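Long-range contacts in putative SAM-dependent O-methyltranferase (Podospora anserina, PDB 4YMH), which probably transfers methyl groups from S-adenosylmethionine to hydroxyl oxygens of its substrates: residues A[73-81]-A[103-114]; A[127-135]-A[153-162]. All coordinates share one frame; numbering follows the deposited sequence.

Contact 1 of 2, residues A[73-81]-A[103-114]. With SAH (S-adenosyl-L-homocysteine), chain E.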
loop_
_atom_site.group_PDB
_atom_site.type_symbol
_atom_site.label_atom_id
_atom_site.label_comp_id
_atom_site.label_asym_id
_atom_site.label_seq_id
_atom_site.Cartn_x
_atom_site.Cartn_y
_atom_site.Cartn_z
ATOM N N GLY A 73 4.502 13.611 -14.805
ATOM C CA GLY A 73 4.861 14.652 -13.854
ATOM C C GLY A 73 6.238 14.385 -13.268
ATOM O O GLY A 73 6.376 13.677 -12.274
ATOM N N CYS A 74 7.270 14.960 -13.883
ATOM C CA CYS A 74 8.650 14.661 -13.490
ATOM C C CYS A 74 9.145 15.555 -12.348
ATOM O O CYS A 74 9.893 15.091 -11.481
ATOM C CB CYS A 74 9.578 14.803 -14.701
ATOM S SG CYS A 74 11.283 14.280 -14.406
ATOM N N TYR A 75 8.690 16.813 -12.339
ATOM C CA TYR A 75 9.221 17.872 -11.465
ATOM C C TYR A 75 10.747 17.916 -11.528
ATOM O O TYR A 75 11.301 18.247 -12.576
ATOM C CB TYR A 75 8.750 17.692 -10.021
ATOM C CG TYR A 75 9.002 18.906 -9.157
ATOM C CD1 TYR A 75 8.482 20.149 -9.509
ATOM C CD2 TYR A 75 9.758 18.817 -7.990
ATOM C CE1 TYR A 75 8.705 21.274 -8.726
ATOM C CE2 TYR A 75 9.993 19.946 -7.201
ATOM C CZ TYR A 75 9.459 21.162 -7.575
ATOM O OH TYR A 75 9.680 22.276 -6.799
ATOM N N SER A 76 11.431 17.575 -10.435
ATOM C CA SER A 76 12.901 17.653 -10.432
ATOM C C SER A 76 13.590 16.307 -10.706
ATOM O O SER A 76 14.818 16.222 -10.699
ATOM C CB SER A 76 13.410 18.218 -9.105
ATOM O OG SER A 76 13.505 17.201 -8.116
ATOM N N GLY A 77 12.804 15.269 -10.966
ATOM C CA GLY A 77 13.344 13.961 -11.295
ATOM C C GLY A 77 13.466 12.976 -10.135
ATOM O O GLY A 77 13.962 11.864 -10.316
ATOM N N TYR A 78 13.030 13.375 -8.945
ATOM C CA TYR A 78 13.144 12.519 -7.756
ATOM C C TYR A 78 12.480 11.153 -7.916
ATOM O O TYR A 78 13.102 10.118 -7.629
ATOM C CB TYR A 78 12.551 13.231 -6.534
ATOM C CG TYR A 78 12.502 12.390 -5.269
ATOM C CD1 TYR A 78 13.671 12.024 -4.607
ATOM C CD2 TYR A 78 11.284 11.976 -4.728
ATOM C CE1 TYR A 78 13.628 11.263 -3.449
ATOM C CE2 TYR A 78 11.234 11.210 -3.565
ATOM C CZ TYR A 78 12.412 10.859 -2.932
ATOM O OH TYR A 78 12.390 10.100 -1.775
ATOM N N SER A 79 11.226 11.131 -8.368
ATOM C CA SER A 79 10.538 9.844 -8.487
ATOM C C SER A 79 11.091 9.048 -9.674
ATOM O O SER A 79 11.203 7.831 -9.589
ATOM C CB SER A 79 9.009 10.008 -8.586
ATOM O OG SER A 79 8.610 10.858 -9.641
ATOM N N ALA A 80 11.478 9.723 -10.758
ATOM C CA ALA A 80 12.155 9.023 -11.856
ATOM C C ALA A 80 13.442 8.337 -11.381
ATOM O O ALA A 80 13.727 7.202 -11.776
ATOM C CB ALA A 80 12.469 9.991 -13.009
ATOM N N LEU A 81 14.221 9.016 -10.539
ATOM C CA LEU A 81 15.454 8.421 -10.041
ATOM C C LEU A 81 15.161 7.295 -9.043
ATOM O O LEU A 81 15.936 6.331 -8.950
ATOM C CB LEU A 81 16.359 9.483 -9.407
ATOM C CG LEU A 81 16.957 10.478 -10.419
ATOM C CD1 LEU A 81 17.634 11.657 -9.716
ATOM C CD2 LEU A 81 17.940 9.770 -11.348
ATOM N N MET A 103 11.495 22.950 -14.909
ATOM C CA MET A 103 11.672 21.623 -14.302
ATOM C C MET A 103 12.322 20.641 -15.272
ATOM O O MET A 103 13.038 19.748 -14.852
ATOM C CB MET A 103 10.341 21.059 -13.793
ATOM C CG MET A 103 9.706 21.892 -12.678
ATOM S SD MET A 103 10.888 22.742 -11.586
ATOM C CE MET A 103 11.670 21.361 -10.728
ATOM N N ILE A 104 12.085 20.825 -16.566
ATOM C CA ILE A 104 12.758 20.035 -17.590
ATOM C C ILE A 104 14.281 20.271 -17.557
ATOM O O ILE A 104 15.062 19.318 -17.557
ATOM C CB ILE A 104 12.202 20.372 -18.991
ATOM C CG1 ILE A 104 10.807 19.755 -19.171
ATOM C CG2 ILE A 104 13.157 19.893 -20.090
ATOM C CD1 ILE A 104 10.040 20.336 -20.330
ATOM N N ALA A 105 14.687 21.536 -17.508
ATOM C CA ALA A 105 16.105 21.876 -17.393
ATOM C C ALA A 105 16.705 21.267 -16.122
ATOM O O ALA A 105 17.764 20.600 -16.170
ATOM C CB ALA A 105 16.298 23.379 -17.404
ATOM N N ALA A 106 16.016 21.486 -14.998
ATOM C CA ALA A 106 16.437 20.902 -13.721
ATOM C C ALA A 106 16.640 19.380 -13.794
ATOM O O ALA A 106 17.655 18.849 -13.338
ATOM C CB ALA A 106 15.416 21.234 -12.627
ATOM N N SER A 107 15.656 18.688 -14.354
ATOM C CA SER A 107 15.668 17.239 -14.421
ATOM C C SER A 107 16.736 16.688 -15.342
ATOM O O SER A 107 17.401 15.716 -14.984
ATOM C CB SER A 107 14.302 16.719 -14.863
ATOM O OG SER A 107 13.362 16.895 -13.827
ATOM N N ARG A 108 16.874 17.266 -16.533
ATOM C CA ARG A 108 17.920 16.822 -17.452
ATOM C C ARG A 108 19.294 16.964 -16.809
ATOM O O ARG A 108 20.122 16.041 -16.870
ATOM C CB ARG A 108 17.868 17.597 -18.766
ATOM C CG ARG A 108 16.589 17.356 -19.545
ATOM C CD ARG A 108 16.724 17.794 -21.003
ATOM N NE ARG A 108 15.472 17.588 -21.725
ATOM C CZ ARG A 108 14.988 16.396 -22.075
ATOM N NH1 ARG A 108 15.649 15.286 -21.769
ATOM N NH2 ARG A 108 13.838 16.314 -22.730
ATOM N N GLU A 109 19.532 18.111 -16.177
ATOM C CA GLU A 109 20.803 18.280 -15.481
ATOM C C GLU A 109 20.954 17.220 -14.370
ATOM O O GLU A 109 22.013 16.594 -14.240
ATOM C CB GLU A 109 20.928 19.698 -14.918
ATOM C CG GLU A 109 21.967 19.871 -13.835
ATOM C CD GLU A 109 22.043 21.301 -13.320
ATOM O OE1 GLU A 109 21.213 22.135 -13.742
ATOM O OE2 GLU A 109 22.933 21.596 -12.494
ATOM N N ALA A 110 19.890 16.987 -13.609
ATOM C CA ALA A 110 19.920 15.996 -12.536
ATOM C C ALA A 110 20.258 14.582 -13.035
ATOM O O ALA A 110 21.066 13.867 -12.432
ATOM C CB ALA A 110 18.571 15.983 -11.804
ATOM N N PHE A 111 19.616 14.187 -14.128
ATOM C CA PHE A 111 19.810 12.873 -14.707
ATOM C C PHE A 111 21.262 12.721 -15.142
ATOM O O PHE A 111 21.893 11.693 -14.861
ATOM C CB PHE A 111 18.865 12.646 -15.894
ATOM C CG PHE A 111 17.407 12.558 -15.511
ATOM C CD1 PHE A 111 17.025 12.138 -14.243
ATOM C CD2 PHE A 111 16.422 12.909 -16.420
ATOM C CE1 PHE A 111 15.674 12.059 -13.887
ATOM C CE2 PHE A 111 15.072 12.836 -16.080
ATOM C CZ PHE A 111 14.694 12.410 -14.808
ATOM N N LYS A 112 21.800 13.745 -15.800
ATOM C CA LYS A 112 23.210 13.680 -16.188
ATOM C C LYS A 112 24.144 13.592 -14.983
ATOM O O LYS A 112 25.124 12.844 -15.013
ATOM C CB LYS A 112 23.596 14.883 -17.051
ATOM C CG LYS A 112 22.916 14.914 -18.408
ATOM C CD LYS A 112 23.426 16.089 -19.231
ATOM C CE LYS A 112 22.486 16.425 -20.376
ATOM N NZ LYS A 112 22.356 15.295 -21.329
ATOM N N LYS A 113 23.866 14.359 -13.933
ATOM C CA LYS A 113 24.721 14.311 -12.740
ATOM C C LYS A 113 24.691 12.923 -12.100
ATOM O O LYS A 113 25.699 12.443 -11.586
ATOM C CB LYS A 113 24.291 15.344 -11.700
ATOM C CG LYS A 113 24.623 16.772 -12.036
ATOM C CD LYS A 113 24.402 17.645 -10.813
ATOM C CE LYS A 113 24.305 19.106 -11.182
ATOM N NZ LYS A 113 25.511 19.593 -11.924
ATOM N N TYR A 114 23.523 12.299 -12.151
ATOM C CA TYR A 114 23.290 10.995 -11.534
ATOM C C TYR A 114 23.931 9.878 -12.343
ATOM O O TYR A 114 24.184 8.785 -11.826
ATOM C CB TYR A 114 21.792 10.741 -11.407
ATOM C CG TYR A 114 21.381 9.946 -10.195
ATOM C CD1 TYR A 114 21.291 8.555 -10.245
ATOM C CD2 TYR A 114 21.070 10.581 -9.004
ATOM C CE1 TYR A 114 20.916 7.824 -9.133
ATOM C CE2 TYR A 114 20.678 9.858 -7.885
ATOM C CZ TYR A 114 20.599 8.483 -7.957
ATOM O OH TYR A 114 20.209 7.770 -6.844
HETATM N N SAH E . 6.759 13.155 -9.408
HETATM C CA SAH E . 7.514 14.181 -8.745
HETATM C CB SAH E . 6.664 15.420 -8.478
HETATM C CG SAH E . 5.689 15.848 -9.570
HETATM S SD SAH E . 4.935 17.380 -9.167
HETATM C C SAH E . 8.070 13.689 -7.436
HETATM O O SAH E . 9.016 14.251 -6.936
HETATM O OXT SAH E . 7.546 12.729 -6.892
HETATM C "C5'" SAH E . 3.948 17.537 -10.599
HETATM C "C4'" SAH E . 4.717 17.885 -11.864
HETATM O "O4'" SAH E . 3.851 17.794 -12.980
HETATM C "C3'" SAH E . 5.233 19.304 -11.865
HETATM O "O3'" SAH E . 6.614 19.336 -12.131
HETATM C "C2'" SAH E . 4.470 19.984 -12.973
HETATM O "O2'" SAH E . 5.185 21.001 -13.600
HETATM C "C1'" SAH E . 4.087 18.844 -13.884
HETATM N N9 SAH E . 2.873 19.098 -14.671
HETATM C C8 SAH E . 1.784 19.747 -14.299
HETATM N N7 SAH E . 0.892 19.769 -15.273
HETATM C C5 SAH E . 1.405 19.120 -16.290
HETATM C C6 SAH E . 0.980 18.760 -17.640
HETATM N N6 SAH E . -0.207 19.144 -18.053
HETATM N N1 SAH E . 1.800 18.050 -18.410
HETATM C C2 SAH E . 2.988 17.668 -17.953
HETATM N N3 SAH E . 3.442 17.947 -16.746
HETATM C C4 SAH E . 2.705 18.660 -15.885
#
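Y75 meets M103 from a backbone conformation rare for a side-chain-bearing residue: its phi is positive (49°), because it occupies the first corner of a type II' turn running from C74 to G77. This turn belongs to the glycine-rich loop after the first strand of the class I methyltransferase, Rossmann-like fold, and residues 103-114 belong to helix 101-114, packed against it. With CG anti to the backbone N (chi1 -167°), the Y75 ring swings back to the start of that helix, and the bent M103 side chain lays its CE methyl over one ring face, 3.6 Å from the ring centroid, in a CH-pi contact; M103 SD sits obliquely to the same ring. The ribose O3' of S-adenosylhomocysteine lies at the ring edge, in its plane, while Y75 OH is hydrogen-bonded to D44. One turn along the helix, S107 points its OG into the turn, 2.8 Å from Y75 O and 3.4 Å from C74 SG. Where the loop passes into helix 78-86, G77 is the N-cap, and a side chain there would probably crowd F111 CE1. The F111 ring instead fills this corner with its outer carbons: CZ touches A80 CB at 3.7 Å, and C74 SG approaches the same CZ obliquely at 3.9 Å. On the ligand side of the loop, G73 O and S79 OG both accept from the amino N of S-adenosylhomocysteine, at 2.9 and 3.0 Å respectively, and E71 is hydrogen-bonded to S79 OG as a second-shell partner. At the far end L81 CD2 does double duty, reaching the rim of F111 at CD1 and lying over one face of Y114, 3.9 Å from the ring centroid.

Contact 2 of 2, residues A[127-135]-A[153-162]. With SAH (S-adenosyl-L-homocysteine), chain E.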
loop_
_atom_site.group_PDB
_atom_site.type_symbol
_atom_site.label_atom_id
_atom_site.label_comp_id
_atom_site.label_asym_id
_atom_site.label_seq_id
_atom_site.Cartn_x
_atom_site.Cartn_y
_atom_site.Cartn_z
ATOM N N ALA A 127 1.345 16.765 -21.088
ATOM C CA ALA A 127 1.189 15.314 -21.040
ATOM C C ALA A 127 -0.089 14.844 -21.724
ATOM O O ALA A 127 -0.143 13.718 -22.225
ATOM C CB ALA A 127 1.218 14.824 -19.609
ATOM N N GLU A 128 -1.109 15.697 -21.739
ATOM C CA GLU A 128 -2.381 15.331 -22.343
ATOM C C GLU A 128 -2.188 14.964 -23.815
ATOM O O GLU A 128 -2.817 14.029 -24.311
ATOM C CB GLU A 128 -3.411 16.454 -22.166
ATOM C CG GLU A 128 -2.968 17.846 -22.602
ATOM C CD GLU A 128 -2.411 18.734 -21.476
ATOM O OE1 GLU A 128 -1.858 18.214 -20.484
ATOM O OE2 GLU A 128 -2.545 19.976 -21.590
ATOM N N ASN A 129 -1.277 15.649 -24.502
ATOM C CA ASN A 129 -0.974 15.283 -25.890
ATOM C C ASN A 129 0.142 14.245 -26.053
ATOM O O ASN A 129 0.005 13.317 -26.840
ATOM C CB ASN A 129 -0.617 16.515 -26.723
ATOM C CG ASN A 129 -1.546 17.687 -26.463
ATOM O OD1 ASN A 129 -2.735 17.627 -26.777
ATOM N ND2 ASN A 129 -0.992 18.787 -25.973
ATOM N N THR A 130 1.235 14.374 -25.306
ATOM C CA THR A 130 2.364 13.452 -25.508
ATOM C C THR A 130 2.024 12.028 -25.085
ATOM O O THR A 130 2.481 11.082 -25.715
ATOM C CB THR A 130 3.635 13.909 -24.764
ATOM O OG1 THR A 130 3.375 13.966 -23.362
ATOM C CG2 THR A 130 4.073 15.295 -25.254
ATOM N N LEU A 131 1.210 11.870 -24.041
ATOM C CA LEU A 131 0.804 10.535 -23.580
ATOM C C LEU A 131 0.165 9.733 -24.718
ATOM O O LEU A 131 0.400 8.534 -24.842
ATOM C CB LEU A 131 -0.166 10.633 -22.394
ATOM C CG LEU A 131 -0.799 9.340 -21.856
ATOM C CD1 LEU A 131 0.259 8.420 -21.252
ATOM C CD2 LEU A 131 -1.880 9.667 -20.817
ATOM N N LYS A 132 -0.610 10.397 -25.571
ATOM C CA LYS A 132 -1.246 9.720 -26.706
ATOM C C LYS A 132 -0.241 9.235 -27.752
ATOM O O LYS A 132 -0.538 8.326 -28.529
ATOM C CB LYS A 132 -2.272 10.634 -27.377
ATOM C CG LYS A 132 -3.444 10.980 -26.485
ATOM C CD LYS A 132 -4.422 11.918 -27.171
ATOM C CE LYS A 132 -5.483 12.364 -26.177
ATOM N NZ LYS A 132 -6.590 13.107 -26.824
ATOM N N THR A 133 0.945 9.832 -27.771
ATOM C CA THR A 133 1.954 9.464 -28.762
ATOM C C THR A 133 2.771 8.248 -28.341
ATOM O O THR A 133 3.505 7.687 -29.146
ATOM C CB THR A 133 2.940 10.602 -29.022
ATOM O OG1 THR A 133 3.738 10.801 -27.850
ATOM C CG2 THR A 133 2.204 11.872 -29.364
ATOM N N LEU A 134 2.667 7.854 -27.078
ATOM C CA LEU A 134 3.456 6.725 -26.598
ATOM C C LEU A 134 3.011 5.412 -27.240
ATOM O O LEU A 134 1.838 5.242 -27.571
ATOM C CB LEU A 134 3.372 6.629 -25.084
ATOM C CG LEU A 134 3.900 7.846 -24.324
ATOM C CD1 LEU A 134 3.934 7.559 -22.835
ATOM C CD2 LEU A 134 5.281 8.269 -24.854
ATOM N N GLU A 135 3.957 4.493 -27.415
ATOM C CA GLU A 135 3.680 3.187 -28.010
ATOM C C GLU A 135 3.961 2.040 -27.032
ATOM O O GLU A 135 4.684 2.209 -26.054
ATOM C CB GLU A 135 4.512 3.002 -29.283
ATOM C CG GLU A 135 4.338 4.105 -30.319
ATOM C CD GLU A 135 3.210 3.825 -31.299
ATOM O OE1 GLU A 135 2.661 2.704 -31.270
ATOM O OE2 GLU A 135 2.870 4.726 -32.098
ATOM N N TYR A 153 -5.907 11.286 -18.261
ATOM C CA TYR A 153 -4.727 10.444 -18.422
ATOM C C TYR A 153 -5.132 8.972 -18.356
ATOM O O TYR A 153 -4.768 8.166 -19.237
ATOM C CB TYR A 153 -3.680 10.757 -17.356
ATOM C CG TYR A 153 -3.100 12.146 -17.465
ATOM C CD1 TYR A 153 -2.846 12.719 -18.710
ATOM C CD2 TYR A 153 -2.814 12.894 -16.329
ATOM C CE1 TYR A 153 -2.310 13.995 -18.824
ATOM C CE2 TYR A 153 -2.279 14.183 -16.432
ATOM C CZ TYR A 153 -2.037 14.725 -17.683
ATOM O OH TYR A 153 -1.506 15.995 -17.807
ATOM N N VAL A 154 -5.936 8.638 -17.349
ATOM C CA VAL A 154 -6.261 7.228 -17.140
ATOM C C VAL A 154 -7.079 6.771 -18.336
ATOM O O VAL A 154 -6.872 5.664 -18.859
ATOM C CB VAL A 154 -7.019 6.989 -15.810
ATOM C CG1 VAL A 154 -7.598 5.575 -15.769
ATOM C CG2 VAL A 154 -6.091 7.205 -14.618
ATOM N N LYS A 155 -7.939 7.656 -18.840
ATOM C CA LYS A 155 -8.774 7.273 -19.971
ATOM C C LYS A 155 -7.881 6.907 -21.164
ATOM O O LYS A 155 -8.039 5.837 -21.774
ATOM C CB LYS A 155 -9.742 8.406 -20.341
ATOM C CG LYS A 155 -10.684 8.076 -21.472
ATOM C CD LYS A 155 -11.506 9.296 -21.846
ATOM C CE LYS A 155 -12.262 9.083 -23.142
ATOM N NZ LYS A 155 -13.137 7.897 -23.002
ATOM N N THR A 156 -6.901 7.766 -21.439
ATOM C CA THR A 156 -6.013 7.546 -22.571
ATOM C C THR A 156 -5.310 6.223 -22.351
ATOM O O THR A 156 -5.275 5.358 -23.243
ATOM C CB THR A 156 -4.991 8.694 -22.734
ATOM O OG1 THR A 156 -5.673 9.879 -23.173
ATOM C CG2 THR A 156 -3.919 8.343 -23.768
ATOM N N ILE A 157 -4.847 6.034 -21.119
ATOM C CA ILE A 157 -4.041 4.864 -20.794
ATOM C C ILE A 157 -4.854 3.609 -21.050
ATOM O O ILE A 157 -4.379 2.662 -21.676
ATOM C CB ILE A 157 -3.549 4.923 -19.341
ATOM C CG1 ILE A 157 -2.417 5.943 -19.233
ATOM C CG2 ILE A 157 -3.089 3.567 -18.871
ATOM C CD1 ILE A 157 -2.107 6.376 -17.824
ATOM N N LEU A 158 -6.120 3.626 -20.654
ATOM C CA LEU A 158 -6.889 2.414 -20.847
ATOM C C LEU A 158 -7.310 2.293 -22.303
ATOM O O LEU A 158 -7.283 1.192 -22.861
ATOM C CB LEU A 158 -8.098 2.388 -19.937
ATOM C CG LEU A 158 -7.697 2.430 -18.466
ATOM C CD1 LEU A 158 -8.946 2.654 -17.625
ATOM C CD2 LEU A 158 -6.989 1.138 -18.057
ATOM N N ASP A 159 -7.657 3.418 -22.930
ATOM C CA ASP A 159 -8.222 3.347 -24.280
ATOM C C ASP A 159 -7.186 2.816 -25.260
ATOM O O ASP A 159 -7.518 2.061 -26.178
ATOM C CB ASP A 159 -8.726 4.712 -24.758
ATOM C CG ASP A 159 -10.035 5.134 -24.094
ATOM O OD1 ASP A 159 -10.661 4.322 -23.374
ATOM O OD2 ASP A 159 -10.450 6.290 -24.323
ATOM N N GLN A 160 -5.929 3.212 -25.058
ATOM C CA GLN A 160 -4.853 2.848 -25.985
ATOM C C GLN A 160 -4.055 1.627 -25.538
ATOM O O GLN A 160 -3.080 1.254 -26.182
ATOM C CB GLN A 160 -3.899 4.028 -26.186
ATOM C CG GLN A 160 -4.606 5.276 -26.651
ATOM C CD GLN A 160 -3.665 6.382 -27.093
ATOM O OE1 GLN A 160 -4.068 7.531 -27.304
ATOM N NE2 GLN A 160 -2.392 6.035 -27.230
ATOM N N GLY A 161 -4.468 1.008 -24.441
ATOM C CA GLY A 161 -3.781 -0.168 -23.942
ATOM C C GLY A 161 -2.330 0.085 -23.574
ATOM O O GLY A 161 -1.458 -0.720 -23.901
ATOM N N LEU A 162 -2.075 1.193 -22.881
ATOM C CA LEU A 162 -0.712 1.562 -22.478
ATOM C C LEU A 162 -0.337 0.891 -21.166
ATOM O O LEU A 162 0.827 0.879 -20.769
ATOM C CB LEU A 162 -0.578 3.082 -22.342
ATOM C CG LEU A 162 -0.512 3.916 -23.626
ATOM C CD1 LEU A 162 -0.646 5.408 -23.306
ATOM C CD2 LEU A 162 0.781 3.651 -24.368
HETATM N N SAH E . 6.759 13.155 -9.408
HETATM C CA SAH E . 7.514 14.181 -8.745
HETATM C CB SAH E . 6.664 15.420 -8.478
HETATM C CG SAH E . 5.689 15.848 -9.570
HETATM S SD SAH E . 4.935 17.380 -9.167
HETATM C C SAH E . 8.070 13.689 -7.436
HETATM O O SAH E . 9.016 14.251 -6.936
HETATM O OXT SAH E . 7.546 12.729 -6.892
HETATM C "C5'" SAH E . 3.948 17.537 -10.599
HETATM C "C4'" SAH E . 4.717 17.885 -11.864
HETATM O "O4'" SAH E . 3.851 17.794 -12.980
HETATM C "C3'" SAH E . 5.233 19.304 -11.865
HETATM O "O3'" SAH E . 6.614 19.336 -12.131
HETATM C "C2'" SAH E . 4.470 19.984 -12.973
HETATM O "O2'" SAH E . 5.185 21.001 -13.600
HETATM C "C1'" SAH E . 4.087 18.844 -13.884
HETATM N N9 SAH E . 2.873 19.098 -14.671
HETATM C C8 SAH E . 1.784 19.747 -14.299
HETATM N N7 SAH E . 0.892 19.769 -15.273
HETATM C C5 SAH E . 1.405 19.120 -16.290
HETATM C C6 SAH E . 0.980 18.760 -17.640
HETATM N N6 SAH E . -0.207 19.144 -18.053
HETATM N N1 SAH E . 1.800 18.050 -18.410
HETATM C C2 SAH E . 2.988 17.668 -17.953
HETATM N N3 SAH E . 3.442 17.947 -16.746
HETATM C C4 SAH E . 2.705 18.660 -15.885
HETATM O O HOH W 1 -4.286 11.995 -22.660
HETATM O O HOH W 2 -0.436 3.764 -27.508
#
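L131 reaches across to Y153, T156, I157 and L162 and is the centre of the apolar contact between two nearly parallel helices; the axes of the short segments 127-133 and 153-159 lie 10° apart, 9.9 Å at closest approach. Its CG is anti to the backbone N (chi1 175°), which carries the fork across the groove: CD2 meets Y153 at CD1 (3.8 Å) and nestles beside T156 CB and I157 CG1, while CD1 touches L162 CD1, also at 3.8 Å. With an alanine here both methyls go, which is likely to open a gap between the helices and leave L162 CD1 and the rim of the Y153 ring without their shared neighbour. Toward the C-terminal end of 127-135, L162 CD2 continues the apolar seam to L134 CB; toward its N-terminal end, A127 CB packs obliquely on Y153, 3.7 Å from CE1, and the backbone N of E128 lies at the edge of that ring. Towards the surface, the stem of K132 crosses T156 at about a right angle, CG meeting CG2 at 3.8 Å. Q160 NE2 donates to K132 O at 3.2 Å, nearly straight at the hydrogen (167°), though tilted from the carbonyl plane. NE2 also donates to a water that in turn donates to L134 O, so both contacts fix the rotation of the amide. A second water joins E128 O to T156 OG1. At the ligand end A127 N donates to N1 of S-adenosylhomocysteine (3.0 Å), and E128 OE1 accepts from its N6 (3.1 Å), while Y153 OH is hydrogen-bonded to N146. Two neighbouring helices on one face of the sheet, the first reading the adenine edge with its N-terminal residues, are characteristic of the cofactor site of the class I Rossmann-like methyltransferase fold.

Overall arrangement
Following the chain from the N terminus, strand 68-72 leads into contact 1, which closes a loop of 21 residues holding the rest of helix 78-86 and strand 93-98. The chain then adds strand 120-124 before contact 2 opens, and this contact closes a 17-residue loop around strand 138-143. The two loops follow in series, neither nested nor crossed; the centres of the two contacts lie about 22 Å apart, their nearest atoms about 6 Å. Contact 1 ties the loop after strand 68-72 and the start of helix 78-86 to helix 101-114, and contact 2 ties helix 127-133 to helix 150-159. S-adenosylhomocysteine spans the two, its amino acid end and ribose at contact 1, its adenine at contact 2.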